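Local coordinates for protein quinoline 2-oxidoreductase large subunit (Pseudomonas putida, PDB 1T3Q) that carries the molybdenum and pterin cytosine dinucleotide cofactor of a molybdenum hydroxylase and probably oxidises quinoline at the carbon next to nitrogen, at residues R452-G457 against I645-A650; S651-R656 against R777-I782; L43-L48 against V279-D284; V71-C76 against V118-S123. All coordinates share one frame; numbering follows the deposited sequence.

Contact 1 (R452-G457 against I645-A650); sequences RGKYLG and IVEIDA
Lys454 reaches across to the acidic side chains of the opposing strand, and its NZ donates to Asp649 OD1 over 2.7 Å. The ammonium meets that oxygen on its anti side, 15° out of the carboxylate plane. Glu647 is a looser partner: its OE2 lies 3.7 Å from Lys454 NZ, a long ion pair, and its stronger bond is to Arg656. A bend in the lysine chain (chi2 -71°) takes its CG and CD across the end of Glu647 before NZ arrives at Asp649. Beside the lysine, on the same face, Leu456 CD1 packs on Glu647 CB at 3.6 Å. On the opposite face, which carries Tyr455, the Ala650 methyl sits over the phenol ring in a CH-pi contact, CB 4.0 Å from the centroid. Beneath lies antiparallel pairing, Tyr455 N to Ile648 O being the shortest backbone bond at 2.7 Å. Gly453, with positive phi, closes helix 439-450 in a Schellman motif and accepts Ala650 N through its carbonyl; a water links the same oxygen to Asp649 OD1. Helix 744-761 covers the Tyr455 and Ile648 face. With Arg656 included, two cations and two carboxylates share a partly exposed patch, which would probably favour ionisation of both acids.

Contact 2 (S651-R656 against R777-I782); sequences STYATR and RIFRSI
Tyr653 lays its ring against residues 777-782 of helix 775-783, mainly on Phe779. The CB of Phe779 stands over the centre of the tyrosine ring, 4.1 Å from its centroid and 12° off the normal, a CH-pi contact. Beyond it the phenyl ring turns an edge toward the same tyrosine in an offset edge-to-face pair, planes at 64° and centroids 5.4 Å apart. With chi1 at 166° the phenyl group points away from its backbone N, and Phe779 CD1 comes up to the phenol end, 3.5 Å from Tyr653 OH.

Aliphatic packing fills in the rest. Ile778 CG2 meets Tyr653 CD2 at 4.0 Å, and Ile782 CD1, one helical turn on, comes to the tyrosine ring near its plane. The other branch of Ile778 ends at Thr655, its CD1 3.1 Å from OG1, a close approach of a methyl to a hydroxyl.

The contact joins a turn with positive phi at Tyr653 to the C-terminal helix beside a subunit boundary. Arg780 makes its salt bridge to Asp262 of the medium subunit, whose Ser266 packs on Tyr653. Between the two segments themselves the contact rests on dispersion and weak ring electrostatics, with no hydrogen bond to fix its direction.

Contact 3 (L43-L48 against V279-D284); sequences LHVASL and VRWIED
Arg280 is gripped through its backbone: its N donates to Leu43 O over 2.8 Å, and its carbonyl oxygen receives Val45 N at 3.1 Å. These two bonds flank His44 and set the parallel pairing. One water lies 2.8 Å from both His44 ND1 and Arg280 NH2, accepting from the guanidinium; a second donates to Val45 O and Arg280 O and accepts from Ile282 N, filling in where the strands diverge at 44°.

His44 and Arg280 run side by side, with ring and guanidinium planes 65° apart and NH2 at the imidazole edge. Arg280 NH2 is 3.7 Å from His44 ND1, a packing distance, and the polar link between the two runs through the first water. The extended arginine chain carries NH1 to Ala35 O, and Ile282 CG1 lies over the guanidinium face.

Packing follows on the other face. Val45 CG1, held between backbone N and carbonyl carbon (chi1 66°), presses on Trp281 CB at 3.5 Å, while Val45 CB meets Val279 CG1 at 4.3 Å. Helix 263-275 backs Val279 and Trp281. This is a parallel pair within a mixed sheet, a hammerhead-region strand beside one of the first cofactor-binding region.

Contact 4 (V71-C76 against V118-S123); sequences VELVWC and VVVASS
Val74 and Val119 lie side by side on one face of an antiparallel strand pair, their CG2 methyls 3.9 Å apart, and Val71 extends the same apolar row. Its CG1 stands anti to the backbone N (chi1 177°), a setting that brings it to 3.9 Å from Val119 CG1, the two side chains crossing at about a right angle. Ala121 CB, across from Val71, continues the row, and helix 124-131 packs on this face through Ala130, Ile126 and Ala127.

The face carrying Leu73, Trp75, Val118 and Val120 is more uneven: Val118 CG2 touches Trp75 CB at 3.8 Å, whereas Leu73 CB and Val120 CB are 4.4 Å apart. The indole swings away from the partner strand, and Leu73 CD2 sits over one face of it toward the rim. Helix 263-275 meets this side through Leu271 and Leu275.

Glu72 marks the loose, solvent side. Its CB reaches Val120 O, yet the chain bends at chi2 and the carboxylate heads away. There the pairing slips by one residue: Val120 O takes Glu72 N at 2.9 Å and a weak second bond from Leu73 N at 3.3 Å. Beyond the slip, Val120 N to Leu73 O and the mutual Trp75-Val118 bonds are regular. Two successive residues facing one across the strands make this a classic beta bulge, at an edge strand of the hammerhead-domain sheet.

In the fold
The four contacts form two distant groups. Contacts 3 and 4, with centres about 9 Å apart, share one mixed sheet, in which 71-76, 115-121, 43-49 and 279-282 are successive neighbours, so residues 43-48 pair with 118-123 on one side and 279-284 on the other. Contact 4 closes wholly within the chain spanned by contact 3. Contacts 1 and 2 come later, centres about 10 Å apart, where strands 636-649 and 655-665 are consecutive neighbours in another sheet. About 47 Å separates the centres of contacts 1 and 3. Thus contact 3 ties the hammerhead region to the first cofactor-binding region, while contacts 1 and 2 hold together a distant part of the chain's C-terminal half.

Contact 1 (R452-G457 against I645-A650)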
# COMPACT_ATOMS: atom_id res chain seq x y z
N ARG B 452 -28.63 29.65 48.16
CA ARG B 452 -27.98 30.38 47.07
C ARG B 452 -28.77 30.25 45.77
O ARG B 452 -28.27 30.59 44.70
CB ARG B 452 -26.56 29.85 46.84
N GLY B 453 -30.01 29.77 45.88
CA GLY B 453 -30.84 29.62 44.70
C GLY B 453 -30.34 28.56 43.75
O GLY B 453 -30.47 28.68 42.53
N LYS B 454 -29.75 27.50 44.31
CA LYS B 454 -29.22 26.40 43.51
C LYS B 454 -29.85 25.09 43.96
O LYS B 454 -29.95 24.81 45.15
CB LYS B 454 -27.70 26.31 43.68
CG LYS B 454 -26.93 27.57 43.30
CD LYS B 454 -26.93 27.80 41.81
CE LYS B 454 -25.99 28.94 41.44
NZ LYS B 454 -25.85 29.07 39.97
N TYR B 455 -30.28 24.28 42.99
CA TYR B 455 -30.89 22.99 43.28
C TYR B 455 -29.84 21.90 43.06
O TYR B 455 -29.45 21.63 41.93
CB TYR B 455 -32.08 22.75 42.35
CG TYR B 455 -33.19 23.78 42.48
CD1 TYR B 455 -33.97 24.12 41.37
CD2 TYR B 455 -33.48 24.39 43.70
CE1 TYR B 455 -35.01 25.05 41.48
CE2 TYR B 455 -34.51 25.31 43.82
CZ TYR B 455 -35.28 25.63 42.70
OH TYR B 455 -36.30 26.54 42.83
N LEU B 456 -29.37 21.29 44.15
CA LEU B 456 -28.36 20.25 44.04
C LEU B 456 -29.04 18.89 44.11
O LEU B 456 -29.95 18.69 44.91
CB LEU B 456 -27.34 20.40 45.17
CG LEU B 456 -25.92 19.91 44.90
CD1 LEU B 456 -25.28 20.75 43.79
CD2 LEU B 456 -25.10 20.02 46.18
N GLY B 457 -28.58 17.95 43.29
CA GLY B 457 -29.18 16.63 43.29
C GLY B 457 -28.18 15.51 43.09
O GLY B 457 -27.21 15.65 42.35
N ILE B 645 -23.61 14.24 40.61
CA ILE B 645 -24.14 15.35 41.39
C ILE B 645 -24.30 16.49 40.40
O ILE B 645 -23.36 16.84 39.69
CB ILE B 645 -23.19 15.78 42.52
CG1 ILE B 645 -23.12 14.68 43.59
CG2 ILE B 645 -23.68 17.08 43.14
CD1 ILE B 645 -22.20 14.99 44.76
N VAL B 646 -25.51 17.03 40.32
CA VAL B 646 -25.79 18.13 39.41
C VAL B 646 -26.29 19.33 40.18
O VAL B 646 -26.89 19.20 41.25
CB VAL B 646 -26.87 17.76 38.36
CG1 VAL B 646 -26.44 16.54 37.56
CG2 VAL B 646 -28.21 17.52 39.04
N GLU B 647 -26.01 20.51 39.64
CA GLU B 647 -26.45 21.76 40.26
C GLU B 647 -27.27 22.51 39.23
O GLU B 647 -26.81 22.76 38.12
CB GLU B 647 -25.25 22.61 40.67
CG GLU B 647 -25.64 24.01 41.12
CD GLU B 647 -24.44 24.93 41.30
OE1 GLU B 647 -23.74 24.79 42.32
OE2 GLU B 647 -24.20 25.77 40.41
N ILE B 648 -28.50 22.86 39.60
CA ILE B 648 -29.39 23.58 38.72
C ILE B 648 -29.66 24.98 39.28
O ILE B 648 -30.02 25.11 40.45
CB ILE B 648 -30.74 22.86 38.58
CG1 ILE B 648 -30.53 21.45 38.02
CG2 ILE B 648 -31.68 23.66 37.69
CD1 ILE B 648 -31.79 20.60 38.01
N ASP B 649 -29.47 26.00 38.46
CA ASP B 649 -29.71 27.38 38.89
C ASP B 649 -31.22 27.62 38.89
O ASP B 649 -31.87 27.45 37.86
CB ASP B 649 -29.03 28.36 37.93
CG ASP B 649 -29.08 29.79 38.43
OD1 ASP B 649 -28.25 30.15 39.29
OD2 ASP B 649 -29.95 30.55 37.97
N ALA B 650 -31.77 28.01 40.03
CA ALA B 650 -33.21 28.24 40.14
C ALA B 650 -33.75 29.36 39.25
O ALA B 650 -34.93 29.35 38.90
CB ALA B 650 -33.58 28.52 41.60
O HOH W 1 -30.05 31.25 41.36

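Contact 2 (S651-R656 against R777-I782)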
# COMPACT_ATOMS: atom_id res chain seq x y z
N SER B 651 -32.90 30.30 38.87
CA SER B 651 -33.34 31.42 38.04
C SER B 651 -33.09 31.26 36.54
O SER B 651 -33.91 31.69 35.73
CB SER B 651 -32.69 32.72 38.51
OG SER B 651 -33.16 33.08 39.80
N THR B 652 -31.98 30.64 36.18
CA THR B 652 -31.65 30.47 34.77
C THR B 652 -31.83 29.05 34.24
O THR B 652 -31.78 28.82 33.03
CB THR B 652 -30.20 30.91 34.50
OG1 THR B 652 -29.30 30.02 35.18
CG2 THR B 652 -29.98 32.33 35.02
N TYR B 653 -32.05 28.11 35.15
CA TYR B 653 -32.25 26.71 34.79
C TYR B 653 -31.01 26.09 34.18
O TYR B 653 -31.07 25.05 33.52
CB TYR B 653 -33.43 26.58 33.82
CG TYR B 653 -34.62 27.41 34.25
CD1 TYR B 653 -34.95 28.57 33.56
CD2 TYR B 653 -35.36 27.07 35.38
CE1 TYR B 653 -36.01 29.38 33.98
CE2 TYR B 653 -36.41 27.87 35.81
CZ TYR B 653 -36.73 29.02 35.11
OH TYR B 653 -37.77 29.82 35.54
N ALA B 654 -29.87 26.74 34.40
CA ALA B 654 -28.60 26.23 33.89
C ALA B 654 -28.25 24.99 34.71
O ALA B 654 -28.40 24.99 35.94
CB ALA B 654 -27.52 27.29 34.03
N THR B 655 -27.80 23.94 34.05
CA THR B 655 -27.44 22.71 34.74
C THR B 655 -25.97 22.38 34.59
O THR B 655 -25.40 22.43 33.49
CB THR B 655 -28.29 21.53 34.23
OG1 THR B 655 -29.68 21.85 34.37
CG2 THR B 655 -27.99 20.27 35.03
N ARG B 656 -25.35 22.02 35.70
CA ARG B 656 -23.93 21.69 35.72
C ARG B 656 -23.69 20.38 36.47
O ARG B 656 -24.21 20.19 37.57
CB ARG B 656 -23.18 22.85 36.39
CG ARG B 656 -21.68 22.67 36.54
CD ARG B 656 -20.99 24.01 36.84
NE ARG B 656 -20.30 24.02 38.13
CZ ARG B 656 -20.83 24.44 39.27
NH1 ARG B 656 -20.12 24.40 40.39
NH2 ARG B 656 -22.07 24.90 39.29
N ARG B 777 -36.90 22.36 29.06
CA ARG B 777 -37.63 21.30 29.75
C ARG B 777 -37.67 21.50 31.26
O ARG B 777 -38.66 21.17 31.91
CB ARG B 777 -37.04 19.93 29.39
CG ARG B 777 -37.37 19.52 27.96
CD ARG B 777 -37.02 18.06 27.66
NE ARG B 777 -37.61 17.65 26.39
CZ ARG B 777 -36.92 17.46 25.26
NH1 ARG B 777 -35.61 17.63 25.24
NH2 ARG B 777 -37.56 17.12 24.15
N ILE B 778 -36.59 22.03 31.82
CA ILE B 778 -36.53 22.29 33.26
C ILE B 778 -37.46 23.45 33.58
O ILE B 778 -38.19 23.42 34.57
CB ILE B 778 -35.10 22.65 33.71
CG1 ILE B 778 -34.17 21.46 33.49
CG2 ILE B 778 -35.11 23.09 35.17
CD1 ILE B 778 -32.74 21.71 33.90
N PHE B 779 -37.43 24.48 32.73
CA PHE B 779 -38.28 25.66 32.90
C PHE B 779 -39.75 25.24 32.89
O PHE B 779 -40.53 25.66 33.74
CB PHE B 779 -38.00 26.64 31.75
CG PHE B 779 -39.02 27.74 31.61
CD1 PHE B 779 -39.15 28.73 32.57
CD2 PHE B 779 -39.86 27.78 30.49
CE1 PHE B 779 -40.09 29.76 32.42
CE2 PHE B 779 -40.80 28.80 30.34
CZ PHE B 779 -40.92 29.79 31.31
N ARG B 780 -40.10 24.41 31.92
CA ARG B 780 -41.46 23.92 31.77
C ARG B 780 -41.89 23.06 32.96
O ARG B 780 -43.00 23.20 33.47
CB ARG B 780 -41.56 23.09 30.49
CG ARG B 780 -42.58 23.59 29.49
CD ARG B 780 -42.16 24.91 28.87
NE ARG B 780 -43.29 25.83 28.84
CZ ARG B 780 -43.40 26.87 28.02
NH1 ARG B 780 -44.47 27.65 28.09
NH2 ARG B 780 -42.45 27.13 27.13
N SER B 781 -41.01 22.15 33.38
CA SER B 781 -41.33 21.27 34.50
C SER B 781 -41.64 22.05 35.77
O SER B 781 -42.61 21.75 36.46
CB SER B 781 -40.16 20.31 34.77
N ILE B 782 -40.82 23.05 36.06
CA ILE B 782 -40.99 23.88 37.24
C ILE B 782 -42.21 24.80 37.16
O ILE B 782 -42.87 25.05 38.17
CB ILE B 782 -39.72 24.71 37.51
CG1 ILE B 782 -38.58 23.78 37.93
CG2 ILE B 782 -39.99 25.76 38.59
CD1 ILE B 782 -37.26 24.48 38.18

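Contact 3 (L43-L48 against V279-D284)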
# COMPACT_ATOMS: atom_id res chain seq x y z
N LEU B 43 -10.67 9.30 -7.85
CA LEU B 43 -11.80 10.18 -8.15
C LEU B 43 -12.63 10.40 -6.89
O LEU B 43 -12.47 9.69 -5.89
CB LEU B 43 -12.67 9.57 -9.27
CG LEU B 43 -12.01 9.51 -10.64
CD1 LEU B 43 -12.87 8.69 -11.59
CD2 LEU B 43 -11.80 10.92 -11.18
N HIS B 44 -13.53 11.39 -6.94
CA HIS B 44 -14.34 11.75 -5.79
C HIS B 44 -15.84 11.69 -6.00
O HIS B 44 -16.35 12.10 -7.05
CB HIS B 44 -13.96 13.15 -5.34
CG HIS B 44 -12.49 13.31 -5.09
ND1 HIS B 44 -11.95 13.34 -3.83
CD2 HIS B 44 -11.45 13.39 -5.95
CE1 HIS B 44 -10.63 13.43 -3.91
NE2 HIS B 44 -10.30 13.47 -5.19
N VAL B 45 -16.56 11.20 -5.00
CA VAL B 45 -18.01 11.11 -5.11
C VAL B 45 -18.71 12.13 -4.22
O VAL B 45 -18.23 12.46 -3.13
CB VAL B 45 -18.52 9.68 -4.75
CG1 VAL B 45 -18.28 9.39 -3.28
CG2 VAL B 45 -20.01 9.55 -5.08
N ALA B 46 -19.82 12.67 -4.72
CA ALA B 46 -20.64 13.63 -3.99
C ALA B 46 -22.06 13.11 -4.15
O ALA B 46 -22.35 12.42 -5.13
CB ALA B 46 -20.52 15.02 -4.58
N SER B 47 -22.94 13.45 -3.21
CA SER B 47 -24.31 12.96 -3.28
C SER B 47 -25.39 14.03 -3.27
O SER B 47 -25.24 15.09 -2.67
CB SER B 47 -24.57 12.01 -2.11
OG SER B 47 -23.67 10.92 -2.11
N LEU B 48 -26.48 13.74 -3.98
CA LEU B 48 -27.64 14.62 -3.99
C LEU B 48 -28.62 13.82 -3.14
O LEU B 48 -28.83 12.63 -3.38
CB LEU B 48 -28.21 14.79 -5.40
CG LEU B 48 -29.55 15.54 -5.44
CD1 LEU B 48 -29.39 16.93 -4.83
CD2 LEU B 48 -30.05 15.64 -6.88
N VAL B 279 -12.24 5.26 -6.24
CA VAL B 279 -13.32 6.19 -5.93
C VAL B 279 -13.35 6.44 -4.44
O VAL B 279 -13.52 5.52 -3.64
CB VAL B 279 -14.69 5.64 -6.38
CG1 VAL B 279 -15.79 6.61 -6.00
CG2 VAL B 279 -14.68 5.40 -7.89
N ARG B 280 -13.19 7.71 -4.08
CA ARG B 280 -13.14 8.15 -2.70
C ARG B 280 -14.42 8.81 -2.20
O ARG B 280 -14.95 9.72 -2.84
CB ARG B 280 -11.96 9.12 -2.54
CG ARG B 280 -11.80 9.82 -1.19
CD ARG B 280 -10.57 10.71 -1.30
NE ARG B 280 -10.09 11.30 -0.06
CZ ARG B 280 -10.52 12.46 0.44
NH1 ARG B 280 -10.00 12.92 1.57
NH2 ARG B 280 -11.45 13.15 -0.19
N TRP B 281 -14.90 8.33 -1.06
CA TRP B 281 -16.09 8.88 -0.41
C TRP B 281 -15.73 9.31 1.01
O TRP B 281 -15.48 8.47 1.87
CB TRP B 281 -17.21 7.83 -0.32
CG TRP B 281 -18.29 8.19 0.68
CD1 TRP B 281 -19.11 9.28 0.65
CD2 TRP B 281 -18.66 7.44 1.85
NE1 TRP B 281 -19.96 9.27 1.73
CE2 TRP B 281 -19.71 8.15 2.48
CE3 TRP B 281 -18.21 6.25 2.43
CZ2 TRP B 281 -20.33 7.70 3.66
CZ3 TRP B 281 -18.82 5.80 3.60
CH2 TRP B 281 -19.87 6.53 4.20
N ILE B 282 -15.68 10.62 1.23
CA ILE B 282 -15.40 11.17 2.55
C ILE B 282 -16.55 12.14 2.79
O ILE B 282 -16.61 13.21 2.18
CB ILE B 282 -14.05 11.95 2.59
CG1 ILE B 282 -12.89 11.01 2.25
CG2 ILE B 282 -13.86 12.58 3.96
CD1 ILE B 282 -12.68 9.89 3.26
N GLU B 283 -17.47 11.76 3.67
CA GLU B 283 -18.64 12.59 3.93
C GLU B 283 -18.34 13.78 4.83
O GLU B 283 -17.39 13.76 5.62
CB GLU B 283 -19.75 11.75 4.56
CG GLU B 283 -19.67 11.62 6.07
CD GLU B 283 -20.72 10.69 6.64
OE1 GLU B 283 -21.79 10.54 6.01
OE2 GLU B 283 -20.47 10.11 7.72
N ASP B 284 -19.16 14.83 4.71
CA ASP B 284 -18.98 16.01 5.55
C ASP B 284 -19.87 15.87 6.79
O ASP B 284 -20.64 14.92 6.90
CB ASP B 284 -19.28 17.29 4.77
CG ASP B 284 -20.71 17.36 4.25
OD1 ASP B 284 -20.89 17.89 3.13
OD2 ASP B 284 -21.65 16.92 4.95
O HOH W 2 -13.71 12.77 -1.76
O HOH W 3 -16.25 12.24 -1.31

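Contact 4 (V71-C76 against V118-S123)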
# COMPACT_ATOMS: atom_id res chain seq x y z
N VAL B 71 -16.40 15.92 -14.45
CA VAL B 71 -17.33 14.87 -14.06
C VAL B 71 -17.14 13.63 -14.93
O VAL B 71 -17.07 13.73 -16.16
CB VAL B 71 -18.79 15.33 -14.19
CG1 VAL B 71 -19.73 14.17 -13.85
CG2 VAL B 71 -19.04 16.50 -13.26
N GLU B 72 -17.06 12.47 -14.29
CA GLU B 72 -16.85 11.22 -15.00
C GLU B 72 -18.08 10.33 -14.99
O GLU B 72 -18.22 9.44 -15.83
CB GLU B 72 -15.68 10.46 -14.36
CG GLU B 72 -14.36 11.19 -14.44
CD GLU B 72 -13.85 11.29 -15.86
OE1 GLU B 72 -13.12 12.26 -16.17
OE2 GLU B 72 -14.15 10.39 -16.67
N LEU B 73 -19.00 10.58 -14.07
CA LEU B 73 -20.17 9.73 -13.97
C LEU B 73 -21.24 10.28 -13.05
O LEU B 73 -20.94 10.94 -12.05
CB LEU B 73 -19.73 8.34 -13.49
CG LEU B 73 -20.73 7.23 -13.14
CD1 LEU B 73 -19.96 5.92 -13.00
CD2 LEU B 73 -21.47 7.55 -11.86
N VAL B 74 -22.50 10.01 -13.39
CA VAL B 74 -23.63 10.42 -12.56
C VAL B 74 -24.64 9.28 -12.60
O VAL B 74 -25.10 8.88 -13.67
CB VAL B 74 -24.30 11.70 -13.09
CG1 VAL B 74 -25.48 12.06 -12.19
CG2 VAL B 74 -23.30 12.85 -13.11
N TRP B 75 -24.97 8.73 -11.43
CA TRP B 75 -25.92 7.63 -11.33
C TRP B 75 -27.17 8.01 -10.55
O TRP B 75 -27.11 8.82 -9.63
CB TRP B 75 -25.29 6.43 -10.61
CG TRP B 75 -24.42 5.53 -11.44
CD1 TRP B 75 -24.21 5.59 -12.79
CD2 TRP B 75 -23.67 4.41 -10.97
NE1 TRP B 75 -23.37 4.57 -13.18
CE2 TRP B 75 -23.02 3.84 -12.08
CE3 TRP B 75 -23.47 3.84 -9.70
CZ2 TRP B 75 -22.19 2.72 -11.97
CZ3 TRP B 75 -22.65 2.73 -9.59
CH2 TRP B 75 -22.02 2.18 -10.72
N CYS B 76 -28.29 7.42 -10.93
CA CYS B 76 -29.54 7.64 -10.21
C CYS B 76 -29.92 6.26 -9.68
O CYS B 76 -29.20 5.29 -9.90
CB CYS B 76 -30.62 8.21 -11.13
SG CYS B 76 -31.14 7.13 -12.47
N VAL B 118 -25.70 10.12 -7.30
CA VAL B 118 -24.30 10.27 -6.94
C VAL B 118 -23.50 10.76 -8.14
O VAL B 118 -23.80 10.41 -9.29
CB VAL B 118 -23.67 8.96 -6.42
CG1 VAL B 118 -24.26 8.60 -5.07
CG2 VAL B 118 -23.89 7.83 -7.42
N VAL B 119 -22.50 11.58 -7.87
CA VAL B 119 -21.65 12.11 -8.92
C VAL B 119 -20.19 11.80 -8.59
O VAL B 119 -19.76 11.98 -7.45
CB VAL B 119 -21.79 13.65 -9.03
CG1 VAL B 119 -20.82 14.19 -10.07
CG2 VAL B 119 -23.23 14.03 -9.38
N VAL B 120 -19.46 11.31 -9.58
CA VAL B 120 -18.04 11.04 -9.40
C VAL B 120 -17.31 12.04 -10.29
O VAL B 120 -17.60 12.16 -11.49
CB VAL B 120 -17.68 9.60 -9.82
CG1 VAL B 120 -16.17 9.41 -9.75
CG2 VAL B 120 -18.38 8.61 -8.89
N ALA B 121 -16.38 12.79 -9.71
CA ALA B 121 -15.64 13.79 -10.46
C ALA B 121 -14.18 13.89 -10.03
O ALA B 121 -13.75 13.22 -9.09
CB ALA B 121 -16.33 15.15 -10.32
N SER B 122 -13.43 14.75 -10.72
CA SER B 122 -12.00 14.94 -10.45
C SER B 122 -11.70 15.46 -9.05
O SER B 122 -10.59 15.29 -8.55
CB SER B 122 -11.41 15.89 -11.49
OG SER B 122 -12.09 17.13 -11.45
N SER B 123 -12.67 16.12 -8.43
CA SER B 123 -12.50 16.64 -7.08
C SER B 123 -13.85 16.63 -6.39
O SER B 123 -14.89 16.59 -7.05
CB SER B 123 -11.97 18.08 -7.11
OG SER B 123 -13.01 19.00 -7.39